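Local atomic coordinates of cell envelope-related transcriptional attenuator domain-containing protein (PDB entry 3OKZ), a protein that is of unproven function but probably attaches anionic glycopolymers to the streptococcal cell wall. Residues A[81-84]-A[85-89]; A[192-195]-A[196-199]. One frame throughout, in Å; residues are numbered along the deposited sequence.

How the contacts relate
Both contacts are local, each made within one unbroken run of residues, and both fall in the LytR-CpsA-Psr family region contained in this piece of a longer protein. Contact 1, residues 81-89, turns the chain from the short strand 82-84 into the helix 87-90, whereas contact 2, residues 192-199, is made of successive turns near the end of the long helix 178-200. They come in that order along the chain and lie on opposite sides of its centre. Their centres are about 32 Å apart and their nearest atoms about 19 Å, so they do not touch. Contact 1 rests on helix 93-105; contact 2 packs against helix 117-126 and strand 130-134.

Contact 1 of 2, residues A[81-84]-A[85-89]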
loop_
_atom_site.group_PDB
_atom_site.type_symbol
_atom_site.label_atom_id
_atom_site.label_comp_id
_atom_site.label_asym_id
_atom_site.label_seq_id
_atom_site.Cartn_x
_atom_site.Cartn_y
_atom_site.Cartn_z
ATOM N N VAL A 81 -16.150 -10.876 9.254
ATOM C CA VAL A 81 -17.082 -10.944 8.131
ATOM C C VAL A 81 -16.322 -11.062 6.813
ATOM O O VAL A 81 -15.350 -10.346 6.590
ATOM C CB VAL A 81 -17.952 -9.677 8.058
ATOM C CG1 VAL A 81 -18.875 -9.753 6.859
ATOM C CG2 VAL A 81 -18.745 -9.513 9.340
ATOM N N GLU A 82 -16.761 -11.964 5.942
ATOM C CA GLU A 82 -16.103 -12.137 4.657
ATOM C C GLU A 82 -16.445 -10.988 3.719
ATOM O O GLU A 82 -17.610 -10.743 3.414
ATOM C CB GLU A 82 -16.507 -13.466 4.015
ATOM C CG GLU A 82 -15.777 -14.681 4.581
ATOM C CD GLU A 82 -16.083 -15.952 3.798
ATOM O OE1 GLU A 82 -16.356 -15.848 2.582
ATOM O OE2 GLU A 82 -16.036 -17.055 4.387
ATOM N N ALA A 83 -15.411 -10.289 3.260
ATOM C CA ALA A 83 -15.576 -9.149 2.368
ATOM C C ALA A 83 -14.302 -8.979 1.553
ATOM O O ALA A 83 -13.408 -9.827 1.606
ATOM C CB ALA A 83 -15.833 -7.901 3.192
ATOM N N LYS A 84 -14.226 -7.897 0.786
ATOM C CA LYS A 84 -13.026 -7.630 0.018
ATOM C C LYS A 84 -12.065 -6.990 1.020
ATOM O O LYS A 84 -12.502 -6.329 1.964
ATOM C CB LYS A 84 -13.302 -6.638 -1.123
ATOM C CG LYS A 84 -14.077 -7.167 -2.339
ATOM C CD LYS A 84 -14.203 -6.050 -3.397
ATOM C CE LYS A 84 -14.877 -6.501 -4.691
ATOM N NZ LYS A 84 -16.335 -6.782 -4.531
ATOM N N LEU A 85 -10.766 -7.193 0.822
ATOM C CA LEU A 85 -9.741 -6.619 1.700
ATOM C C LEU A 85 -9.882 -5.103 1.774
ATOM O O LEU A 85 -9.444 -4.457 2.730
ATOM C CB LEU A 85 -8.351 -6.940 1.158
ATOM C CG LEU A 85 -7.201 -6.298 1.934
ATOM C CD1 LEU A 85 -7.260 -6.855 3.339
ATOM C CD2 LEU A 85 -5.826 -6.584 1.279
ATOM N N ASN A 86 -10.479 -4.550 0.730
ATOM C CA ASN A 86 -10.690 -3.121 0.617
ATOM C C ASN A 86 -11.574 -2.595 1.753
ATOM O O ASN A 86 -11.408 -1.455 2.195
ATOM C CB ASN A 86 -11.335 -2.835 -0.746
ATOM C CG ASN A 86 -11.561 -1.364 -0.995
ATOM O OD1 ASN A 86 -10.612 -0.590 -1.137
ATOM N ND2 ASN A 86 -12.827 -0.966 -1.054
ATOM N N ALA A 87 -12.486 -3.441 2.238
ATOM C CA ALA A 87 -13.436 -3.059 3.286
ATOM C C ALA A 87 -12.919 -2.901 4.712
ATOM O O ALA A 87 -13.646 -2.395 5.566
ATOM C CB ALA A 87 -14.614 -4.028 3.288
ATOM N N ALA A 88 -11.693 -3.335 4.989
ATOM C CA ALA A 88 -11.152 -3.200 6.339
ATOM C C ALA A 88 -11.124 -1.726 6.740
ATOM O O ALA A 88 -11.790 -1.317 7.693
ATOM C CB ALA A 88 -9.763 -3.784 6.408
ATOM N N TYR A 89 -10.355 -0.928 6.008
ATOM C CA TYR A 89 -10.260 0.505 6.288
ATOM C C TYR A 89 -11.638 1.145 6.144
ATOM O O TYR A 89 -12.067 1.918 6.999
ATOM C CB TYR A 89 -9.270 1.164 5.321
ATOM C CG TYR A 89 -8.845 2.567 5.698
ATOM C CD1 TYR A 89 -9.668 3.663 5.446
ATOM C CD2 TYR A 89 -7.605 2.803 6.297
ATOM C CE1 TYR A 89 -9.260 4.963 5.779
ATOM C CE2 TYR A 89 -7.189 4.093 6.631
ATOM C CZ TYR A 89 -8.019 5.163 6.370
ATOM O OH TYR A 89 -7.609 6.433 6.702
#
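Ala83, just before a tight turn, meets Ala87 at its close, with 4.1 Å between Ala83 CB and Ala87 CB. Each CB points toward the other segment, and the two methyl groups form a small apolar touch beside the turn. Ala87 CB also lies 3.4 Å from Lys84 O, beside the bond that closes the loop: Ala87 N donates to Lys84 O over 2.9 Å, with an N-H...O angle of 156°. The donor stands above the carbonyl plane, 50° out of it, as the sharp reversal of the backbone would favour. One residue later, Ala88 N makes a weak bond to Leu85 O.

The larger side chains leave the turn. The Lys84 side chain meets the following residues only at CB, 4.0 Å from Asn86 N, while the rest of it runs outward. Its CG sits beside the backbone N and anti to the carbonyl carbon (chi1 -74°), and the chain stays extended until a bend at the last torsion. The ammonium end makes a cation-pi contact with Tyr259. Leu85 takes a different course: CG swings anti to the backbone N, and the buried side chain packs on Met45 of strand 41-51 and Thr100 of helix 93-105. Backbone hydrogen bonds between Ala83 and Ile68 and between Leu85 and Val66 tie this piece to the neighbouring run of chain.

Helix 93-105 also receives Ala88 and Tyr89, so the turn is seated on one side against that helix. Residues Lys84 to Ala87 form a type I beta turn, which here joins the end of a two-stranded antiparallel hairpin sheet, 67-69 with 82-84, to the short helix 87-90.

Contact 2 of 2, residues A[192-195]-A[196-199]; sequences KVLK and KILA
Leu194 O accepts the shortest sound polar bond of the contact, 2.8 Å from Leu198 N. The donor lies nearly along the C=O axis, with a C=O...N angle of 174°. Leu198 also brings its side chain close to this oxygen, CG approaching Leu194 O to 3.4 Å because chi1 of -61° sets CG beside the backbone N. On either side in sequence the same i to i+4 pattern is kept: Lys196 N binds Lys192 O at 2.9 Å, and Ala199 N binds Lys195 O at 3.0 Å, each donor tilted somewhat from the carbonyl plane.

The apolar face is carried by Val193 and Ile197, one helical turn apart. Their side chains run at a slant to each other, with Val193 CG1 modelled 3.7 Å from Ile197 CD1, although the exact placement of the Ile197 chain is doubtful; Leu194 adds a looser touch, CD2 to Ile197 CD1 at 4.5 Å. Val193 continues inward onto Leu123 and Val124 of helix 117-126 and onto Ile130, while Ile197 rests on Val127.

Lys195 and Lys196 behave differently although adjacent. Lys195 folds back through bends at its third and fourth torsions, and its ammonium nitrogen NZ comes 4.0 Å from Lys196 CD, alongside the aliphatic part of that chain. Lys196 sends its own ammonium to Val127 O, and Lys192 reaches Thr131 O and Glu188. The like charges of Lys195 NZ and Lys196 NZ stay 6.3 Å apart.

The contact thus shows an amphipathic helix: an apolar side is pressed onto the domain, and two of its lysines fasten their ammonium groups to backbone carbonyls of the segment 127-131. These oxygens, with Glu188 for Lys192, would probably stabilise the charged ammonium groups.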
loop_
_atom_site.group_PDB
_atom_site.type_symbol
_atom_site.label_atom_id
_atom_site.label_comp_id
_atom_site.label_asym_id
_atom_site.label_seq_id
_atom_site.Cartn_x
_atom_site.Cartn_y
_atom_site.Cartn_z
ATOM N N LYS A 192 9.515 6.491 -7.504
ATOM C CA LYS A 192 10.116 7.674 -8.107
ATOM C C LYS A 192 10.192 8.875 -7.169
ATOM O O LYS A 192 11.195 9.590 -7.148
ATOM C CB LYS A 192 9.366 8.045 -9.385
ATOM C CG LYS A 192 9.602 7.050 -10.529
ATOM C CD LYS A 192 9.113 7.569 -11.887
ATOM C CE LYS A 192 9.632 6.659 -12.992
ATOM N NZ LYS A 192 9.034 6.944 -14.316
ATOM N N VAL A 193 9.133 9.094 -6.395
ATOM C CA VAL A 193 9.106 10.197 -5.446
ATOM C C VAL A 193 10.158 9.980 -4.368
ATOM O O VAL A 193 10.658 10.937 -3.782
ATOM C CB VAL A 193 7.719 10.341 -4.806
ATOM C CG1 VAL A 193 7.808 11.117 -3.497
ATOM C CG2 VAL A 193 6.810 11.064 -5.770
ATOM N N LEU A 194 10.489 8.725 -4.099
ATOM C CA LEU A 194 11.527 8.446 -3.124
ATOM C C LEU A 194 12.883 8.744 -3.755
ATOM O O LEU A 194 13.715 9.437 -3.168
ATOM C CB LEU A 194 11.468 6.994 -2.698
ATOM C CG LEU A 194 10.569 6.787 -1.492
ATOM C CD1 LEU A 194 10.127 5.337 -1.440
ATOM C CD2 LEU A 194 11.316 7.215 -0.216
ATOM N N LYS A 195 13.092 8.223 -4.962
ATOM C CA LYS A 195 14.341 8.426 -5.681
ATOM C C LYS A 195 14.646 9.912 -5.702
ATOM O O LYS A 195 15.774 10.331 -5.461
ATOM C CB LYS A 195 14.226 7.910 -7.117
ATOM C CG LYS A 195 15.556 7.839 -7.855
ATOM C CD LYS A 195 15.397 7.662 -9.370
ATOM C CE LYS A 195 15.056 8.983 -10.073
ATOM N NZ LYS A 195 13.770 9.597 -9.619
ATOM N N LYS A 196 13.615 10.699 -5.995
ATOM C CA LYS A 196 13.712 12.153 -6.060
ATOM C C LYS A 196 14.091 12.699 -4.681
ATOM O O LYS A 196 15.082 13.416 -4.540
ATOM C CB LYS A 196 12.363 12.730 -6.506
ATOM C CG LYS A 196 12.423 13.888 -7.506
ATOM C CD LYS A 196 12.916 13.448 -8.860
ATOM C CE LYS A 196 12.354 14.322 -9.953
ATOM N NZ LYS A 196 12.465 15.751 -9.619
ATOM N N ILE A 197 13.310 12.355 -3.663
ATOM C CA ILE A 197 13.612 12.820 -2.314
ATOM C C ILE A 197 15.080 12.513 -1.992
ATOM O O ILE A 197 15.896 13.419 -1.861
ATOM C CB ILE A 197 12.709 12.129 -1.252
ATOM C CG1 ILE A 197 11.241 12.425 -1.527
ATOM C CG2 ILE A 197 13.016 12.661 0.116
ATOM C CD1 ILE A 197 10.317 11.515 -0.781
ATOM N N LEU A 198 15.411 11.232 -1.884
ATOM C CA LEU A 198 16.773 10.807 -1.572
ATOM C C LEU A 198 17.890 11.521 -2.349
ATOM O O LEU A 198 18.966 11.770 -1.798
ATOM C CB LEU A 198 16.918 9.295 -1.783
ATOM C CG LEU A 198 16.027 8.384 -0.936
ATOM C CD1 LEU A 198 16.568 6.969 -0.993
ATOM C CD2 LEU A 198 16.000 8.867 0.507
ATOM N N ALA A 199 17.644 11.831 -3.623
ATOM C CA ALA A 199 18.635 12.514 -4.447
ATOM C C ALA A 199 18.935 13.885 -3.854
ATOM O O ALA A 199 20.069 14.361 -3.925
ATOM C CB ALA A 199 18.132 12.668 -5.846
#